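Local coordinates for McyG protein (Microcystis aeruginosa PCC 7806, PDB 4R0M) that probably activates phenylalanine-like starter substrates as aminoacyl or acyl adenylates and loads them onto its carrier domain in microcystin biosynthesis, at residues A[87-100]-A[168-181]. Residues are numbered along the deposited sequence; the frame is centred on the assembly and turned at random.
Sequences LWACFLGGIIPVPL and LPILDPQDAALLLF
Polar contact between the two strands is sparse: Leu-179 N donates a straight but weak hydrogen bond to Pro-97 O at 3.4 Å, and one residue on, Val-98 CA meets Leu-179 O at 3.5 Å in a CA-H...O contact. Strands 96-99 and 176-181 run parallel, 18° apart, but Pro-97 and Pro-99 have no N-H to offer. Where the bulge at Ala-177 and Leu-178 begins, a water bridges instead, donating to both Ile-95 O and Ala-177 O (2.7 Å from the water to Ala-177 O). Ala-177 O also lies at the edge of the Phe-91 ring, in its plane, 3.2 Å from Phe-91 CE1.

Most of the rest is apolar. Ile-96 reaches Ala-176 CB with CD1, while CG2, anti to the backbone N, lies 3.8 Å from Leu-179 CB. Cutting Ile-96 back to alanine is likely to leave Ala-176 and the flank of Leu-179 without their cover, opening a gap beside the weak strand bond. Leu-178, its CG likewise swung away from its own N (chi1 -178°), crosses the side chains of Pro-97 and Pro-99 at about a right angle, its CD1 touching Pro-97 CG and Pro-99 CD; Leu-180 CD2 also meets Pro-99. Val-98 CG1 touches the Phe-181 ring at its edge, 3.8 Å from CD1.

At the helix end, Leu-168 CD2 packs on Leu-92 CB (3.8 Å), and Leu-171 CD2 lies against Gly-94 CA; the positive phi of Gly-94 suits glycine. This residue closes helix 80-93 with a Schellman motif.

Strand 96-99 is an outermost strand of a four-stranded parallel sheet, and strand 176-182 pairs with 190-195 in a separate hairpin. With one weak direct bond, the junction of these two sheets in the adenylation domain relies mainly on hydrophobic fit and a bridging water.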
ATOM      1  N   LEU A  87     -17.633  -3.914   4.391  1.00 25.20           N
ATOM      2  CA  LEU A  87     -17.219  -3.657   3.011  1.00 25.25           C
ATOM      3  C   LEU A  87     -18.056  -4.477   2.030  1.00 25.64           C
ATOM      4  O   LEU A  87     -18.537  -3.951   1.018  1.00 25.54           O
ATOM      5  CB  LEU A  87     -15.730  -3.972   2.829  1.00 24.69           C
ATOM      6  CG  LEU A  87     -15.108  -3.738   1.449  1.00 24.40           C
ATOM      7  CD1 LEU A  87     -14.716  -2.279   1.258  1.00 24.04           C
ATOM      8  CD2 LEU A  87     -13.899  -4.641   1.256  1.00 24.23           C
ATOM      9  N   TRP A  88     -18.220  -5.764   2.341  1.00 25.78           N
ATOM     10  CA  TRP A  88     -19.029  -6.671   1.531  1.00 25.95           C
ATOM     11  C   TRP A  88     -20.495  -6.367   1.609  1.00 26.35           C
ATOM     12  O   TRP A  88     -21.220  -6.566   0.634  1.00 27.06           O
ATOM     13  CB  TRP A  88     -18.746  -8.125   1.896  1.00 25.61           C
ATOM     14  CG  TRP A  88     -17.485  -8.632   1.246  1.00 25.26           C
ATOM     15  CD1 TRP A  88     -16.240  -8.824   1.836  1.00 25.43           C
ATOM     16  CD2 TRP A  88     -17.299  -9.002  -0.163  1.00 25.17           C
ATOM     17  NE1 TRP A  88     -15.327  -9.285   0.918  1.00 25.44           N
ATOM     18  CE2 TRP A  88     -15.896  -9.412  -0.299  1.00 25.24           C
ATOM     19  CE3 TRP A  88     -18.126  -9.040  -1.284  1.00 25.41           C
ATOM     20  CZ2 TRP A  88     -15.369  -9.836  -1.510  1.00 25.13           C
ATOM     21  CZ3 TRP A  88     -17.581  -9.468  -2.501  1.00 24.95           C
ATOM     22  CH2 TRP A  88     -16.235  -9.856  -2.609  1.00 25.16           C
ATOM     23  N   ALA A  89     -20.945  -5.866   2.756  1.00 26.38           N
ATOM     24  CA  ALA A  89     -22.318  -5.379   2.893  1.00 27.09           C
ATOM     25  C   ALA A  89     -22.616  -4.321   1.832  1.00 27.83           C
ATOM     26  O   ALA A  89     -23.638  -4.393   1.145  1.00 28.50           O
ATOM     27  CB  ALA A  89     -22.553  -4.817   4.284  1.00 27.00           C
ATOM     28  N   CYS A  90     -21.710  -3.350   1.709  1.00 27.65           N
ATOM     29  CA  CYS A  90     -21.803  -2.291   0.712  1.00 27.56           C
ATOM     30  C   CYS A  90     -21.762  -2.848  -0.709  1.00 27.84           C
ATOM     31  O   CYS A  90     -22.545  -2.425  -1.567  1.00 28.23           O
ATOM     32  CB  CYS A  90     -20.677  -1.266   0.913  1.00 27.69           C
ATOM     33  SG  CYS A  90     -20.774  -0.337   2.465  1.00 27.36           S
ATOM     34  N   PHE A  91     -20.858  -3.795  -0.955  1.00 27.83           N
ATOM     35  CA  PHE A  91     -20.752  -4.431  -2.273  1.00 28.35           C
ATOM     36  C   PHE A  91     -22.074  -5.074  -2.708  1.00 28.76           C
ATOM     37  O   PHE A  91     -22.526  -4.868  -3.837  1.00 29.35           O
ATOM     38  CB  PHE A  91     -19.628  -5.474  -2.302  1.00 28.00           C
ATOM     39  CG  PHE A  91     -18.237  -4.890  -2.291  1.00 28.11           C
ATOM     40  CD1 PHE A  91     -17.994  -3.589  -2.726  1.00 28.11           C
ATOM     41  CD2 PHE A  91     -17.158  -5.663  -1.878  1.00 27.93           C
ATOM     42  CE1 PHE A  91     -16.706  -3.068  -2.723  1.00 28.02           C
ATOM     43  CE2 PHE A  91     -15.868  -5.146  -1.876  1.00 28.13           C
ATOM     44  CZ  PHE A  91     -15.643  -3.845  -2.298  1.00 27.75           C
ATOM     45  N   LEU A  92     -22.692  -5.829  -1.799  1.00 28.86           N
ATOM     46  CA  LEU A  92     -23.938  -6.545  -2.082  1.00 29.35           C
ATOM     47  C   LEU A  92     -25.123  -5.618  -2.348  1.00 29.79           C
ATOM     48  O   LEU A  92     -25.984  -5.930  -3.171  1.00 30.69           O
ATOM     49  CB  LEU A  92     -24.286  -7.506  -0.941  1.00 29.50           C
ATOM     50  CG  LEU A  92     -23.361  -8.676  -0.588  1.00 29.27           C
ATOM     51  CD1 LEU A  92     -23.881  -9.374   0.659  1.00 29.54           C
ATOM     52  CD2 LEU A  92     -23.219  -9.672  -1.728  1.00 29.14           C
ATOM     53  N   GLY A  93     -25.164  -4.481  -1.656  1.00 29.70           N
ATOM     54  CA  GLY A  93     -26.282  -3.547  -1.783  1.00 28.89           C
ATOM     55  C   GLY A  93     -26.133  -2.482  -2.852  1.00 28.10           C
ATOM     56  O   GLY A  93     -27.027  -1.657  -3.036  1.00 28.06           O
ATOM     57  N   GLY A  94     -25.007  -2.496  -3.558  1.00 27.98           N
ATOM     58  CA  GLY A  94     -24.707  -1.462  -4.545  1.00 27.67           C
ATOM     59  C   GLY A  94     -24.402  -0.112  -3.917  1.00 27.78           C
ATOM     60  O   GLY A  94     -24.524   0.923  -4.573  1.00 28.12           O
ATOM     61  N   ILE A  95     -24.025  -0.128  -2.638  1.00 27.44           N
ATOM     62  CA  ILE A  95     -23.558   1.063  -1.933  1.00 26.86           C
ATOM     63  C   ILE A  95     -22.043   1.105  -2.093  1.00 26.64           C
ATOM     64  O   ILE A  95     -21.375   0.084  -1.944  1.00 26.87           O
ATOM     65  CB  ILE A  95     -23.935   1.018  -0.434  1.00 27.10           C
ATOM     66  CG1 ILE A  95     -25.459   0.990  -0.263  1.00 26.98           C
ATOM     67  CG2 ILE A  95     -23.338   2.203   0.319  1.00 26.83           C
ATOM     68  CD1 ILE A  95     -25.924   0.458   1.077  1.00 26.95           C
ATOM     69  N   ILE A  96     -21.506   2.276  -2.421  1.00 26.17           N
ATOM     70  CA  ILE A  96     -20.070   2.415  -2.654  1.00 25.98           C
ATOM     71  C   ILE A  96     -19.324   2.702  -1.345  1.00 25.64           C
ATOM     72  O   ILE A  96     -19.480   3.781  -0.765  1.00 25.82           O
ATOM     73  CB  ILE A  96     -19.763   3.494  -3.719  1.00 26.23           C
ATOM     74  CG1 ILE A  96     -20.442   3.141  -5.050  1.00 26.46           C
ATOM     75  CG2 ILE A  96     -18.258   3.649  -3.916  1.00 26.24           C
ATOM     76  CD1 ILE A  96     -20.686   4.324  -5.963  1.00 26.55           C
ATOM     77  N   PRO A  97     -18.514   1.733  -0.873  1.00 24.92           N
ATOM     78  CA  PRO A  97     -17.713   1.968   0.324  1.00 24.59           C
ATOM     79  C   PRO A  97     -16.511   2.851   0.003  1.00 24.40           C
ATOM     80  O   PRO A  97     -15.921   2.731  -1.075  1.00 23.72           O
ATOM     81  CB  PRO A  97     -17.256   0.565   0.723  1.00 24.49           C
ATOM     82  CG  PRO A  97     -17.210  -0.194  -0.561  1.00 24.46           C
ATOM     83  CD  PRO A  97     -18.245   0.409  -1.468  1.00 24.69           C
ATOM     84  N   VAL A  98     -16.178   3.749   0.927  1.00 24.55           N
ATOM     85  CA  VAL A  98     -15.027   4.634   0.766  1.00 24.82           C
ATOM     86  C   VAL A  98     -14.103   4.437   1.968  1.00 25.19           C
ATOM     87  O   VAL A  98     -14.194   5.168   2.962  1.00 25.30           O
ATOM     88  CB  VAL A  98     -15.447   6.114   0.603  1.00 25.02           C
ATOM     89  CG1 VAL A  98     -14.243   6.987   0.269  1.00 25.14           C
ATOM     90  CG2 VAL A  98     -16.508   6.255  -0.483  1.00 24.85           C
ATOM     91  N   PRO A  99     -13.221   3.424   1.890  1.00 25.24           N
ATOM     92  CA  PRO A  99     -12.336   3.116   3.005  1.00 25.60           C
ATOM     93  C   PRO A  99     -11.230   4.153   3.126  1.00 25.87           C
ATOM     94  O   PRO A  99     -10.581   4.489   2.135  1.00 26.35           O
ATOM     95  CB  PRO A  99     -11.748   1.744   2.630  1.00 25.70           C
ATOM     96  CG  PRO A  99     -12.526   1.266   1.444  1.00 25.56           C
ATOM     97  CD  PRO A  99     -13.003   2.509   0.760  1.00 25.35           C
ATOM     98  N   LEU A 100     -11.043   4.671   4.332  1.00 25.91           N
ATOM     99  CA  LEU A 100      -9.970   5.622   4.597  1.00 26.06           C
ATOM    100  C   LEU A 100      -9.151   5.166   5.800  1.00 26.04           C
ATOM    101  O   LEU A 100      -9.654   4.445   6.664  1.00 25.08           O
ATOM    102  CB  LEU A 100     -10.530   7.034   4.808  1.00 25.69           C
ATOM    103  CG  LEU A 100     -11.197   7.725   3.607  1.00 25.62           C
ATOM    104  CD1 LEU A 100     -11.958   8.965   4.050  1.00 25.63           C
ATOM    105  CD2 LEU A 100     -10.194   8.073   2.515  1.00 25.24           C
ATOM    106  N   LEU A 168     -31.433  -9.116  -3.148  1.00 47.70           N
ATOM    107  CA  LEU A 168     -30.258  -8.346  -3.546  1.00 44.01           C
ATOM    108  C   LEU A 168     -30.433  -7.738  -4.936  1.00 42.41           C
ATOM    109  O   LEU A 168     -31.052  -8.358  -5.802  1.00 42.55           O
ATOM    110  CB  LEU A 168     -29.005  -9.228  -3.514  1.00 42.86           C
ATOM    111  CG  LEU A 168     -28.458  -9.624  -2.138  1.00 42.06           C
ATOM    112  CD1 LEU A 168     -27.394 -10.703  -2.276  1.00 40.98           C
ATOM    113  CD2 LEU A 168     -27.909  -8.413  -1.396  1.00 40.55           C
ATOM    114  N   PRO A 169     -29.890  -6.522  -5.156  1.00 40.45           N
ATOM    115  CA  PRO A 169     -29.999  -5.887  -6.473  1.00 38.84           C
ATOM    116  C   PRO A 169     -29.087  -6.530  -7.512  1.00 37.49           C
ATOM    117  O   PRO A 169     -28.004  -7.007  -7.174  1.00 37.11           O
ATOM    118  CB  PRO A 169     -29.554  -4.447  -6.206  1.00 38.75           C
ATOM    119  CG  PRO A 169     -28.645  -4.544  -5.029  1.00 39.03           C
ATOM    120  CD  PRO A 169     -29.215  -5.644  -4.179  1.00 39.77           C
ATOM    121  N   ILE A 170     -29.536  -6.549  -8.765  1.00 36.59           N
ATOM    122  CA  ILE A 170     -28.699  -7.001  -9.875  1.00 35.71           C
ATOM    123  C   ILE A 170     -27.944  -5.787 -10.399  1.00 35.33           C
ATOM    124  O   ILE A 170     -28.550  -4.778 -10.765  1.00 35.13           O
ATOM    125  CB  ILE A 170     -29.515  -7.675 -11.003  1.00 35.42           C
ATOM    126  CG1 ILE A 170     -30.460  -8.740 -10.426  1.00 35.23           C
ATOM    127  CG2 ILE A 170     -28.581  -8.288 -12.042  1.00 34.74           C
ATOM    128  CD1 ILE A 170     -31.512  -9.243 -11.394  1.00 35.04           C
ATOM    129  N   LEU A 171     -26.618  -5.891 -10.427  1.00 34.88           N
ATOM    130  CA  LEU A 171     -25.767  -4.740 -10.707  1.00 34.57           C
ATOM    131  C   LEU A 171     -25.044  -4.841 -12.045  1.00 34.95           C
ATOM    132  O   LEU A 171     -24.778  -5.937 -12.546  1.00 35.20           O
ATOM    133  CB  LEU A 171     -24.748  -4.548  -9.577  1.00 33.93           C
ATOM    134  CG  LEU A 171     -25.277  -4.458  -8.142  1.00 33.74           C
ATOM    135  CD1 LEU A 171     -24.175  -4.792  -7.146  1.00 33.54           C
ATOM    136  CD2 LEU A 171     -25.884  -3.091  -7.853  1.00 33.46           C
ATOM    137  N   ASP A 172     -24.736  -3.680 -12.618  1.00 34.81           N
ATOM    138  CA  ASP A 172     -23.888  -3.592 -13.796  1.00 35.43           C
ATOM    139  C   ASP A 172     -22.434  -3.669 -13.334  1.00 35.30           C
ATOM    140  O   ASP A 172     -22.011  -2.869 -12.499  1.00 35.58           O
ATOM    141  CB  ASP A 172     -24.141  -2.269 -14.524  1.00 35.78           C
ATOM    142  CG  ASP A 172     -23.592  -2.253 -15.941  1.00 36.14           C
ATOM    143  OD1 ASP A 172     -22.509  -2.823 -16.193  1.00 35.84           O
ATOM    144  OD2 ASP A 172     -24.250  -1.647 -16.812  1.00 37.70           O
ATOM    145  N   PRO A 173     -21.665  -4.639 -13.864  1.00 35.31           N
ATOM    146  CA  PRO A 173     -20.242  -4.729 -13.518  1.00 35.23           C
ATOM    147  C   PRO A 173     -19.432  -3.495 -13.940  1.00 35.52           C
ATOM    148  O   PRO A 173     -18.321  -3.290 -13.437  1.00 35.89           O
ATOM    149  CB  PRO A 173     -19.766  -5.981 -14.271  1.00 35.21           C
ATOM    150  CG  PRO A 173     -20.802  -6.236 -15.313  1.00 35.71           C
ATOM    151  CD  PRO A 173     -22.092  -5.757 -14.722  1.00 35.34           C
ATOM    152  N   GLN A 174     -19.990  -2.687 -14.842  1.00 35.50           N
ATOM    153  CA  GLN A 174     -19.356  -1.438 -15.286  1.00 35.91           C
ATOM    154  C   GLN A 174     -19.662  -0.253 -14.360  1.00 35.40           C
ATOM    155  O   GLN A 174     -19.103   0.833 -14.528  1.00 35.31           O
ATOM    156  CB  GLN A 174     -19.752  -1.101 -16.731  1.00 36.33           C
ATOM    157  CG  GLN A 174     -19.187  -2.039 -17.793  1.00 37.65           C
ATOM    158  CD  GLN A 174     -17.720  -1.784 -18.108  1.00 39.08           C
ATOM    159  OE1 GLN A 174     -16.860  -1.814 -17.223  1.00 41.06           O
ATOM    160  NE2 GLN A 174     -17.426  -1.545 -19.382  1.00 38.73           N
ATOM    161  N   ASP A 175     -20.554  -0.458 -13.396  1.00 35.15           N
ATOM    162  CA  ASP A 175     -20.835   0.554 -12.383  1.00 35.16           C
ATOM    163  C   ASP A 175     -19.733   0.570 -11.335  1.00 34.33           C
ATOM    164  O   ASP A 175     -19.073  -0.447 -11.101  1.00 34.03           O
ATOM    165  CB  ASP A 175     -22.183   0.291 -11.703  1.00 36.54           C
ATOM    166  CG  ASP A 175     -23.368   0.637 -12.588  1.00 37.91           C
ATOM    167  OD1 ASP A 175     -23.198   1.385 -13.574  1.00 38.74           O
ATOM    168  OD2 ASP A 175     -24.483   0.162 -12.287  1.00 38.86           O
ATOM    169  N   ALA A 176     -19.541   1.730 -10.710  1.00 33.29           N
ATOM    170  CA  ALA A 176     -18.594   1.885  -9.611  1.00 32.10           C
ATOM    171  C   ALA A 176     -18.943   0.951  -8.456  1.00 31.35           C
ATOM    172  O   ALA A 176     -20.106   0.846  -8.061  1.00 31.25           O
ATOM    173  CB  ALA A 176     -18.569   3.330  -9.134  1.00 31.79           C
ATOM    174  N   ALA A 177     -17.927   0.273  -7.933  1.00 30.29           N
ATOM    175  CA  ALA A 177     -18.095  -0.634  -6.803  1.00 29.91           C
ATOM    176  C   ALA A 177     -17.255  -0.196  -5.603  1.00 29.58           C
ATOM    177  O   ALA A 177     -17.576  -0.523  -4.462  1.00 28.88           O
ATOM    178  CB  ALA A 177     -17.731  -2.055  -7.208  1.00 29.50           C
ATOM    179  N   LEU A 178     -16.179   0.539  -5.875  1.00 28.75           N
ATOM    180  CA  LEU A 178     -15.218   0.913  -4.848  1.00 28.42           C
ATOM    181  C   LEU A 178     -14.560   2.249  -5.168  1.00 28.51           C
ATOM    182  O   LEU A 178     -14.094   2.473  -6.288  1.00 28.47           O
ATOM    183  CB  LEU A 178     -14.156  -0.183  -4.701  1.00 27.96           C
ATOM    184  CG  LEU A 178     -13.050  -0.055  -3.647  1.00 27.76           C
ATOM    185  CD1 LEU A 178     -13.608  -0.014  -2.229  1.00 27.09           C
ATOM    186  CD2 LEU A 178     -12.067  -1.204  -3.807  1.00 27.11           C
ATOM    187  N   LEU A 179     -14.536   3.133  -4.177  1.00 28.57           N
ATOM    188  CA  LEU A 179     -13.899   4.437  -4.322  1.00 28.91           C
ATOM    189  C   LEU A 179     -12.775   4.582  -3.300  1.00 28.84           C
ATOM    190  O   LEU A 179     -13.025   4.611  -2.096  1.00 28.59           O
ATOM    191  CB  LEU A 179     -14.936   5.557  -4.177  1.00 28.88           C
ATOM    192  CG  LEU A 179     -14.515   7.024  -4.326  1.00 29.29           C
ATOM    193  CD1 LEU A 179     -13.849   7.305  -5.664  1.00 29.35           C
ATOM    194  CD2 LEU A 179     -15.729   7.921  -4.140  1.00 29.74           C
ATOM    195  N   LEU A 180     -11.539   4.654  -3.794  1.00 28.79           N
ATOM    196  CA  LEU A 180     -10.356   4.750  -2.937  1.00 29.72           C
ATOM    197  C   LEU A 180      -9.576   6.042  -3.168  1.00 30.32           C
ATOM    198  O   LEU A 180      -9.059   6.283  -4.263  1.00 30.04           O
ATOM    199  CB  LEU A 180      -9.434   3.541  -3.142  1.00 29.05           C
ATOM    200  CG  LEU A 180      -9.921   2.162  -2.691  1.00 28.80           C
ATOM    201  CD1 LEU A 180      -9.137   1.072  -3.404  1.00 28.45           C
ATOM    202  CD2 LEU A 180      -9.808   2.008  -1.184  1.00 28.29           C
ATOM    203  N   PHE A 181      -9.492   6.862  -2.124  1.00 31.48           N
ATOM    204  CA  PHE A 181      -8.783   8.133  -2.192  1.00 32.89           C
ATOM    205  C   PHE A 181      -7.311   7.977  -1.841  1.00 34.53           C
ATOM    206  O   PHE A 181      -6.969   7.401  -0.809  1.00 34.75           O
ATOM    207  CB  PHE A 181      -9.435   9.166  -1.269  1.00 32.57           C
ATOM    208  CG  PHE A 181     -10.673   9.795  -1.842  1.00 32.19           C
ATOM    209  CD1 PHE A 181     -11.914   9.176  -1.709  1.00 32.03           C
ATOM    210  CD2 PHE A 181     -10.603  11.014  -2.506  1.00 32.01           C
ATOM    211  CE1 PHE A 181     -13.056   9.757  -2.236  1.00 31.74           C
ATOM    212  CE2 PHE A 181     -11.743  11.601  -3.035  1.00 32.02           C
ATOM    213  CZ  PHE A 181     -12.971  10.971  -2.899  1.00 31.95           C
TER
HETATM  214  O   HOH W   1     -20.137  -1.250  -3.955  1.00 24.29           O